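Local coordinates for dihydroxyacetone kinase (Citrobacter freundii, PDB 1UN8), which phosphorylates dihydroxyacetone with ATP to give dihydroxyacetone phosphate, a step of glycerol fermentation that requires a divalent metal ion, at residues 12-17 with 29-34; 411-416 with 445-450. All blocks are in the same frame, centred on the assembly; numbering follows the deposited sequence.

Contact 1. Residues 12-17 with 29-34; sequences LVSDVI and LARLES
Arg31 reaches from strand 29-32 across to helix 12-22, where it meets Ser14 and Ile17. Its CB points toward the helix. CG, the next atom, lies 3.8 Å from Ile17 CG2. CD touches that same methyl at 3.7 Å, and NE passes it at 3.9 Å. One methyl branch of Ile17 thus lines the bend of the arginine chain at chi3 (60°). Ile17 CB lies over one face of the guanidinium, off toward its rim.

The tip of Arg31 meets Ser14. Its NH1 donates to Ser14 OG at 2.6 Å with a nearly straight N-H...O angle of 168°. The serine oxygen sits at the guanidinium edge, in its plane. NH2 reaches the same OG at 3.3 Å, but this second bond is weak and bent. The serine hydroxyl meets the arginine because OG stands anti to the backbone N (chi1 -180°). One oxygen therefore faces both terminal nitrogens, while the Ile17 methyl packs against the chain behind them.

NH1 also forms a salt bridge with Asp18, one turn further along the helix from Ser14. That second grip should help to fix the guanidinium. Asp15 has a different partner, Arg274 of the second subunit. At the strand, Arg31 and Leu32 pair in parallel with a strand of that subunit, so the sheet continues through the dimer interface. The contact joins the N-terminal helix to the strand at the edge of this chain's part of a mixed sheet in the alpha/beta fold of the DhaK domain.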
ATOM      1  N   LEU A  12      17.963   9.886  -1.791  1.00 45.10           N
ATOM      2  CA  LEU A  12      16.597   9.366  -1.722  1.00 44.55           C
ATOM      3  C   LEU A  12      16.130   8.675  -2.999  1.00 45.04           C
ATOM      4  O   LEU A  12      15.891   7.456  -3.004  1.00 44.74           O
ATOM      5  CB  LEU A  12      15.638  10.516  -1.367  1.00 46.09           C
ATOM      6  CG  LEU A  12      14.167  10.380  -0.913  1.00 45.10           C
ATOM      7  CD1 LEU A  12      13.494   9.173  -1.545  1.00 44.55           C
ATOM      8  CD2 LEU A  12      14.111  10.290   0.586  1.00 44.89           C
ATOM      9  N   VAL A  13      15.983   9.446  -4.073  1.00 44.56           N
ATOM     10  CA  VAL A  13      15.520   8.883  -5.336  1.00 45.13           C
ATOM     11  C   VAL A  13      16.420   7.759  -5.828  1.00 45.24           C
ATOM     12  O   VAL A  13      15.931   6.726  -6.295  1.00 45.44           O
ATOM     13  CB  VAL A  13      15.426   9.959  -6.426  1.00 46.82           C
ATOM     14  CG1 VAL A  13      15.144   9.307  -7.774  1.00 45.89           C
ATOM     15  CG2 VAL A  13      14.328  10.953  -6.073  1.00 46.16           C
ATOM     16  N   SER A  14      17.734   7.952  -5.724  1.00 44.67           N
ATOM     17  CA  SER A  14      18.659   6.919  -6.160  1.00 44.58           C
ATOM     18  C   SER A  14      18.441   5.633  -5.368  1.00 45.32           C
ATOM     19  O   SER A  14      18.442   4.534  -5.935  1.00 46.63           O
ATOM     20  CB  SER A  14      20.100   7.373  -5.977  1.00 46.07           C
ATOM     21  OG  SER A  14      20.983   6.351  -6.410  1.00 43.26           O
ATOM     22  N   ASP A  15      18.252   5.756  -4.060  1.00 43.39           N
ATOM     23  CA  ASP A  15      18.020   4.563  -3.259  1.00 44.41           C
ATOM     24  C   ASP A  15      16.721   3.843  -3.673  1.00 45.16           C
ATOM     25  O   ASP A  15      16.655   2.604  -3.680  1.00 45.06           O
ATOM     26  CB  ASP A  15      17.997   4.922  -1.765  1.00 45.31           C
ATOM     27  CG  ASP A  15      19.355   5.429  -1.261  1.00 46.49           C
ATOM     28  OD1 ASP A  15      20.393   4.999  -1.807  1.00 46.28           O
ATOM     29  OD2 ASP A  15      19.389   6.241  -0.309  1.00 47.23           O
ATOM     30  N   VAL A  16      15.691   4.611  -4.032  1.00 44.15           N
ATOM     31  CA  VAL A  16      14.422   4.028  -4.456  1.00 42.24           C
ATOM     32  C   VAL A  16      14.654   3.200  -5.714  1.00 43.10           C
ATOM     33  O   VAL A  16      14.147   2.094  -5.853  1.00 44.32           O
ATOM     34  CB  VAL A  16      13.354   5.135  -4.756  1.00 40.87           C
ATOM     35  CG1 VAL A  16      12.177   4.552  -5.523  1.00 37.96           C
ATOM     36  CG2 VAL A  16      12.864   5.743  -3.461  1.00 38.34           C
ATOM     37  N   ILE A  17      15.427   3.751  -6.639  1.00 44.51           N
ATOM     38  CA  ILE A  17      15.738   3.076  -7.895  1.00 45.96           C
ATOM     39  C   ILE A  17      16.460   1.735  -7.614  1.00 46.61           C
ATOM     40  O   ILE A  17      16.064   0.681  -8.137  1.00 46.33           O
ATOM     41  CB  ILE A  17      16.623   3.983  -8.797  1.00 46.44           C
ATOM     42  CG1 ILE A  17      15.855   5.277  -9.155  1.00 46.30           C
ATOM     43  CG2 ILE A  17      17.103   3.171 -10.022  1.00 47.06           C
ATOM     44  CD1 ILE A  17      15.677   5.551 -10.608  1.00 47.74           C
ATOM     45  N   LEU A  29      15.638  -4.536 -15.679  1.00 49.73           N
ATOM     46  CA  LEU A  29      15.881  -3.124 -15.444  1.00 49.15           C
ATOM     47  C   LEU A  29      17.353  -2.860 -15.187  1.00 49.31           C
ATOM     48  O   LEU A  29      18.048  -3.698 -14.627  1.00 51.80           O
ATOM     49  CB  LEU A  29      15.048  -2.651 -14.248  1.00 49.00           C
ATOM     50  CG  LEU A  29      13.565  -3.026 -14.353  1.00 49.58           C
ATOM     51  CD1 LEU A  29      12.867  -2.794 -13.017  1.00 47.69           C
ATOM     52  CD2 LEU A  29      12.907  -2.231 -15.477  1.00 48.11           C
ATOM     53  N   ALA A  30      17.826  -1.692 -15.592  1.00 48.30           N
ATOM     54  CA  ALA A  30      19.213  -1.337 -15.386  1.00 48.84           C
ATOM     55  C   ALA A  30      19.369   0.171 -15.286  1.00 49.66           C
ATOM     56  O   ALA A  30      18.708   0.924 -16.005  1.00 49.65           O
ATOM     57  CB  ALA A  30      20.059  -1.871 -16.539  1.00 49.03           C
ATOM     58  N   ARG A  31      20.233   0.621 -14.390  1.00 49.82           N
ATOM     59  CA  ARG A  31      20.461   2.047 -14.279  1.00 52.19           C
ATOM     60  C   ARG A  31      21.354   2.421 -15.454  1.00 53.99           C
ATOM     61  O   ARG A  31      22.025   1.566 -16.027  1.00 55.68           O
ATOM     62  CB  ARG A  31      21.141   2.398 -12.949  1.00 50.09           C
ATOM     63  CG  ARG A  31      20.283   2.073 -11.739  1.00 49.49           C
ATOM     64  CD  ARG A  31      20.779   2.738 -10.463  1.00 48.94           C
ATOM     65  NE  ARG A  31      20.805   4.196 -10.558  1.00 48.44           N
ATOM     66  CZ  ARG A  31      20.854   5.001  -9.504  1.00 49.39           C
ATOM     67  NH1 ARG A  31      20.874   4.486  -8.286  1.00 49.31           N
ATOM     68  NH2 ARG A  31      20.895   6.321  -9.661  1.00 50.89           N
ATOM     69  N   LEU A  32      21.342   3.694 -15.828  1.00 56.26           N
ATOM     70  CA  LEU A  32      22.159   4.168 -16.931  1.00 57.37           C
ATOM     71  C   LEU A  32      23.314   4.959 -16.339  1.00 58.40           C
ATOM     72  O   LEU A  32      23.102   5.892 -15.566  1.00 59.29           O
ATOM     73  CB  LEU A  32      21.329   5.069 -17.847  1.00 56.87           C
ATOM     74  CG  LEU A  32      22.023   5.545 -19.120  1.00 57.67           C
ATOM     75  CD1 LEU A  32      21.992   4.428 -20.145  1.00 57.19           C
ATOM     76  CD2 LEU A  32      21.328   6.779 -19.667  1.00 58.46           C
ATOM     77  N   GLU A  33      24.540   4.582 -16.686  1.00 60.27           N
ATOM     78  CA  GLU A  33      25.708   5.287 -16.169  1.00 61.50           C
ATOM     79  C   GLU A  33      25.557   6.749 -16.551  1.00 59.99           C
ATOM     80  O   GLU A  33      25.222   7.063 -17.696  1.00 60.07           O
ATOM     81  CB  GLU A  33      26.987   4.707 -16.773  1.00 64.54           C
ATOM     82  CG  GLU A  33      28.251   5.448 -16.364  1.00 69.72           C
ATOM     83  CD  GLU A  33      29.480   4.907 -17.069  1.00 71.95           C
ATOM     84  OE1 GLU A  33      29.947   3.813 -16.686  1.00 73.95           O
ATOM     85  OE2 GLU A  33      29.969   5.565 -18.013  1.00 73.73           O
ATOM     86  N   SER A  34      25.802   7.641 -15.596  1.00 59.12           N
ATOM     87  CA  SER A  34      25.653   9.070 -15.846  1.00 58.26           C
ATOM     88  C   SER A  34      26.084   9.873 -14.645  1.00 57.65           C
ATOM     89  O   SER A  34      26.517   9.314 -13.642  1.00 57.78           O
ATOM     90  CB  SER A  34      24.183   9.394 -16.119  1.00 59.03           C
ATOM     91  OG  SER A  34      23.393   9.096 -14.972  1.00 56.71           O
TER

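Contact 2. Residues 411-416 with 445-450; sequences NNLATL and QKLEQG. With MYY ((2R)-3-(phosphonooxy)-2-(tetradecanoyloxy)propyl palmitate), chain C.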
ATOM      1  N   ASN A 411     -27.066 -39.974  34.322  1.00 71.19           N
ATOM      2  CA  ASN A 411     -26.598 -41.352  34.288  1.00 70.76           C
ATOM      3  C   ASN A 411     -25.510 -41.655  33.263  1.00 69.74           C
ATOM      4  O   ASN A 411     -25.071 -42.800  33.130  1.00 69.00           O
ATOM      5  CB  ASN A 411     -27.779 -42.297  34.090  1.00 73.09           C
ATOM      6  CG  ASN A 411     -27.555 -43.634  34.760  1.00 75.08           C
ATOM      7  OD1 ASN A 411     -27.263 -43.698  35.958  1.00 76.01           O
ATOM      8  ND2 ASN A 411     -27.684 -44.712  33.993  1.00 76.46           N
ATOM      9  N   ASN A 412     -25.069 -40.627  32.550  1.00 68.72           N
ATOM     10  CA  ASN A 412     -24.023 -40.794  31.552  1.00 67.60           C
ATOM     11  C   ASN A 412     -23.090 -39.600  31.595  1.00 66.57           C
ATOM     12  O   ASN A 412     -23.366 -38.568  30.978  1.00 66.92           O
ATOM     13  CB  ASN A 412     -24.632 -40.922  30.156  1.00 68.83           C
ATOM     14  CG  ASN A 412     -23.583 -41.148  29.078  1.00 69.38           C
ATOM     15  OD1 ASN A 412     -23.916 -41.405  27.924  1.00 69.61           O
ATOM     16  ND2 ASN A 412     -22.309 -41.047  29.451  1.00 70.29           N
ATOM     17  N   LEU A 413     -21.979 -39.751  32.315  1.00 65.78           N
ATOM     18  CA  LEU A 413     -20.996 -38.678  32.454  1.00 64.34           C
ATOM     19  C   LEU A 413     -20.536 -38.089  31.131  1.00 63.31           C
ATOM     20  O   LEU A 413     -20.522 -36.864  30.970  1.00 62.70           O
ATOM     21  CB  LEU A 413     -19.776 -39.156  33.247  1.00 63.08           C
ATOM     22  CG  LEU A 413     -19.924 -39.135  34.771  1.00 64.02           C
ATOM     23  CD1 LEU A 413     -18.581 -39.461  35.402  1.00 63.07           C
ATOM     24  CD2 LEU A 413     -20.388 -37.753  35.244  1.00 63.53           C
ATOM     25  N   ALA A 414     -20.166 -38.957  30.187  1.00 61.82           N
ATOM     26  CA  ALA A 414     -19.700 -38.504  28.877  1.00 61.07           C
ATOM     27  C   ALA A 414     -20.645 -37.461  28.292  1.00 59.88           C
ATOM     28  O   ALA A 414     -20.241 -36.348  27.970  1.00 59.14           O
ATOM     29  CB  ALA A 414     -19.576 -39.685  27.931  1.00 60.54           C
ATOM     30  N   THR A 415     -21.911 -37.825  28.168  1.00 60.72           N
ATOM     31  CA  THR A 415     -22.912 -36.919  27.624  1.00 59.96           C
ATOM     32  C   THR A 415     -23.144 -35.749  28.573  1.00 58.24           C
ATOM     33  O   THR A 415     -23.388 -34.625  28.129  1.00 58.90           O
ATOM     34  CB  THR A 415     -24.230 -37.670  27.374  1.00 60.58           C
ATOM     35  OG1 THR A 415     -23.961 -38.810  26.546  1.00 59.70           O
ATOM     36  CG2 THR A 415     -25.237 -36.774  26.667  1.00 60.45           C
ATOM     37  N   LEU A 416     -23.063 -36.008  29.876  1.00 56.26           N
ATOM     38  CA  LEU A 416     -23.246 -34.947  30.857  1.00 55.41           C
ATOM     39  C   LEU A 416     -22.179 -33.889  30.682  1.00 54.55           C
ATOM     40  O   LEU A 416     -22.486 -32.701  30.611  1.00 56.14           O
ATOM     41  CB  LEU A 416     -23.165 -35.479  32.285  1.00 54.28           C
ATOM     42  CG  LEU A 416     -23.269 -34.360  33.328  1.00 53.36           C
ATOM     43  CD1 LEU A 416     -24.656 -33.714  33.259  1.00 51.27           C
ATOM     44  CD2 LEU A 416     -23.004 -34.920  34.715  1.00 52.34           C
ATOM     45  N   GLN A 445     -15.268 -36.063  25.987  1.00 54.75           N
ATOM     46  CA  GLN A 445     -14.805 -36.896  24.892  1.00 57.34           C
ATOM     47  C   GLN A 445     -13.822 -37.966  25.335  1.00 58.39           C
ATOM     48  O   GLN A 445     -13.763 -39.044  24.745  1.00 59.36           O
ATOM     49  CB  GLN A 445     -14.177 -36.029  23.804  1.00 59.25           C
ATOM     50  CG  GLN A 445     -15.191 -35.554  22.786  1.00 61.08           C
ATOM     51  CD  GLN A 445     -15.834 -36.716  22.064  1.00 61.40           C
ATOM     52  OE1 GLN A 445     -15.168 -37.417  21.296  1.00 60.82           O
ATOM     53  NE2 GLN A 445     -17.128 -36.939  22.316  1.00 60.47           N
ATOM     54  N   LYS A 446     -13.041 -37.676  26.364  1.00 59.24           N
ATOM     55  CA  LYS A 446     -12.087 -38.654  26.848  1.00 59.94           C
ATOM     56  C   LYS A 446     -12.898 -39.784  27.479  1.00 61.79           C
ATOM     57  O   LYS A 446     -12.544 -40.958  27.367  1.00 60.35           O
ATOM     58  CB  LYS A 446     -11.159 -38.020  27.874  1.00 60.10           C
ATOM     59  CG  LYS A 446      -9.974 -38.893  28.248  1.00 61.70           C
ATOM     60  CD  LYS A 446      -9.129 -39.235  27.030  1.00 61.67           C
ATOM     61  CE  LYS A 446      -7.898 -40.034  27.428  1.00 61.91           C
ATOM     62  NZ  LYS A 446      -7.101 -40.481  26.252  1.00 62.71           N
ATOM     63  N   LEU A 447     -13.995 -39.417  28.141  1.00 63.42           N
ATOM     64  CA  LEU A 447     -14.879 -40.396  28.757  1.00 65.51           C
ATOM     65  C   LEU A 447     -15.527 -41.239  27.656  1.00 68.67           C
ATOM     66  O   LEU A 447     -15.686 -42.455  27.805  1.00 69.61           O
ATOM     67  CB  LEU A 447     -15.987 -39.707  29.558  1.00 64.04           C
ATOM     68  CG  LEU A 447     -15.646 -39.065  30.900  1.00 64.47           C
ATOM     69  CD1 LEU A 447     -16.893 -38.410  31.483  1.00 63.64           C
ATOM     70  CD2 LEU A 447     -15.115 -40.126  31.848  1.00 63.05           C
ATOM     71  N   GLU A 448     -15.905 -40.592  26.554  1.00 70.31           N
ATOM     72  CA  GLU A 448     -16.544 -41.300  25.449  1.00 71.87           C
ATOM     73  C   GLU A 448     -15.618 -42.398  24.937  1.00 71.51           C
ATOM     74  O   GLU A 448     -16.074 -43.414  24.416  1.00 71.50           O
ATOM     75  CB  GLU A 448     -16.883 -40.336  24.314  1.00 73.41           C
ATOM     76  CG  GLU A 448     -18.037 -40.819  23.471  1.00 77.04           C
ATOM     77  CD  GLU A 448     -19.323 -40.898  24.271  1.00 79.90           C
ATOM     78  OE1 GLU A 448     -19.817 -39.830  24.699  1.00 82.08           O
ATOM     79  OE2 GLU A 448     -19.837 -42.021  24.476  1.00 81.56           O
ATOM     80  N   GLN A 449     -14.316 -42.182  25.084  1.00 71.11           N
ATOM     81  CA  GLN A 449     -13.328 -43.164  24.663  1.00 70.86           C
ATOM     82  C   GLN A 449     -13.173 -44.209  25.762  1.00 70.65           C
ATOM     83  O   GLN A 449     -12.280 -45.056  25.710  1.00 71.14           O
ATOM     84  CB  GLN A 449     -11.985 -42.488  24.403  1.00 71.86           C
ATOM     85  CG  GLN A 449     -11.971 -41.572  23.190  1.00 74.79           C
ATOM     86  CD  GLN A 449     -10.692 -40.752  23.101  1.00 76.61           C
ATOM     87  OE1 GLN A 449      -9.585 -41.296  23.174  1.00 77.49           O
ATOM     88  NE2 GLN A 449     -10.837 -39.437  22.942  1.00 76.21           N
ATOM     89  N   GLY A 450     -14.041 -44.130  26.768  1.00 69.87           N
ATOM     90  CA  GLY A 450     -14.011 -45.082  27.865  1.00 68.64           C
ATOM     91  C   GLY A 450     -12.904 -44.926  28.890  1.00 67.56           C
ATOM     92  O   GLY A 450     -12.341 -45.917  29.348  1.00 67.19           O
TER
HETATM   93  C38 MYY C1551     -17.798 -22.833  36.218  1.00 54.89           C
HETATM   94  C37 MYY C1551     -19.044 -23.676  36.498  1.00 54.34           C
HETATM   95  C36 MYY C1551     -18.748 -25.170  36.348  1.00 54.07           C
HETATM   96  C35 MYY C1551     -19.981 -26.022  36.661  1.00 53.08           C
HETATM   97  C34 MYY C1551     -19.642 -27.516  36.642  1.00 55.95           C
HETATM   98  C33 MYY C1551     -20.842 -28.411  36.962  1.00 54.73           C
HETATM   99  C32 MYY C1551     -20.468 -29.896  36.895  1.00 55.86           C
HETATM  100  C31 MYY C1551     -19.513 -30.302  38.020  1.00 58.34           C
HETATM  101  C30 MYY C1551     -18.786 -31.630  37.772  1.00 62.77           C
HETATM  102  C29 MYY C1551     -19.633 -32.894  37.954  1.00 64.71           C
HETATM  103  C28 MYY C1551     -18.717 -34.118  38.067  1.00 67.48           C
HETATM  104  C27 MYY C1551     -19.463 -35.435  38.299  1.00 71.44           C
HETATM  105  C26 MYY C1551     -18.524 -36.563  38.741  1.00 74.84           C
HETATM  106  C25 MYY C1551     -19.291 -37.875  38.950  1.00 79.73           C
HETATM  107  C24 MYY C1551     -18.749 -38.727  40.099  1.00 84.08           C
HETATM  108  C23 MYY C1551     -17.784 -39.854  39.702  1.00 88.09           C
HETATM  109  O10 MYY C1551     -17.116 -39.785  38.669  1.00 88.68           O
HETATM  110  O8  MYY C1551     -17.697 -40.942  40.512  1.00 91.54           O
HETATM  111  C6  MYY C1551     -16.702 -41.888  40.079  1.00 96.08           C
HETATM  112  C5  MYY C1551     -15.388 -41.640  40.812  1.00 99.92           C
HETATM  113  C4  MYY C1551     -14.952 -42.884  41.604  1.00104.11           C
HETATM  114  O6  MYY C1551     -16.015 -43.487  42.361  1.00110.36           O
HETATM  115  P   MYY C1551     -16.556 -42.900  43.768  1.00112.93           P
HETATM  116  O4  MYY C1551     -16.869 -41.334  43.535  1.00112.74           O
HETATM  117  O3  MYY C1551     -17.983 -43.623  43.984  1.00112.40           O
HETATM  118  O5  MYY C1551     -15.649 -43.141  44.915  1.00112.35           O
HETATM  119  O7  MYY C1551     -15.478 -40.431  41.591  1.00 98.18           O
HETATM  120  C7  MYY C1551     -14.254 -39.882  41.829  1.00 94.62           C
HETATM  121  O9  MYY C1551     -13.223 -40.426  41.437  1.00 96.62           O
HETATM  122  C8  MYY C1551     -14.191 -38.577  42.631  1.00 90.22           C
HETATM  123  C9  MYY C1551     -13.545 -37.465  41.803  1.00 84.63           C
HETATM  124  C10 MYY C1551     -14.442 -36.226  41.721  1.00 80.60           C
HETATM  125  C11 MYY C1551     -13.798 -35.100  40.908  1.00 77.49           C
HETATM  126  C12 MYY C1551     -14.751 -33.910  40.782  1.00 74.38           C
HETATM  127  C13 MYY C1551     -14.172 -32.799  39.903  1.00 72.91           C
HETATM  128  C14 MYY C1551     -15.287 -31.806  39.574  1.00 71.59           C
HETATM  129  C15 MYY C1551     -14.866 -30.742  38.559  1.00 70.19           C
HETATM  130  C16 MYY C1551     -14.166 -29.550  39.214  1.00 68.53           C
HETATM  131  C17 MYY C1551     -14.200 -28.355  38.260  1.00 67.01           C
HETATM  132  C18 MYY C1551     -13.981 -27.043  39.015  1.00 66.15           C
HETATM  133  C19 MYY C1551     -14.299 -25.832  38.136  1.00 63.64           C
HETATM  134  C20 MYY C1551     -14.263 -24.535  38.947  1.00 62.52           C
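Ala414 and Leu447 bring the two backbones closest, with their CA atoms 5.2 Å apart, where the first turn of helix 413-427 meets the last turn of helix 430-448. These are consecutive helices of the eight-helix barrel, joined by a short link as an antiparallel hairpin. The small side chain of Ala414 suits the close approach: its CB lies 3.9 Å from Leu447 CB.

Leu447 extends past this point over the start of the neighbouring helix. Its CD1 methyl, placed at the far end of the chain with chi2 near 178°, touches Leu413 CB at 3.5 Å. Beyond Leu447, Ala456 of helix 453-468 adds to the packing. Glu448 bends at chi2 (64°), and its OE1 comes to 3.2 Å from Ala414 CB. The positive end of the helix dipole at the start of helix 413-427 would probably favour this negative charge. No hydrogen bond joins the two segments; the contact is van der Waals packing.

The start of helix 413-427 has its own fastening. Asn412 holds the N-cap position, and Thr415 OG1 donates to Asn412 OD1 at 2.9 Å. The hydroxyl approaches from above the amide carbonyl plane.

Leu413 also belongs to the pocket that holds the bound phospholipid. While its CB meets Leu447, its two methyls turn to the palmitoyl chain. CD2 lies 3.9 Å from lipid atom C25, and CD1 stands 3.6 Å from O10, the carbonyl oxygen of the palmitoyl ester.

In the fold
The two contacts lie in different domains, on opposite sides of the chain's centre. Their centres are 70 Å apart, and their nearest atoms about 56 Å. Contact 1 comes first along the chain and is complete long before contact 2 begins. It belongs to the alpha/beta DhaK part, which holds the dihydroxyacetone site and His220, the residue that forms the hemiaminal with substrate. Contact 2 belongs to the all-helical DhaL part, which binds ATP and the phospholipid. They share no helix, strand or sheet. The second subunit comes close to both, near many residues of contact 1 but Gln445 alone of contact 2. Contact 2 supplies Leu413 to the lipid pocket, away from the annotated ATP-binding residues.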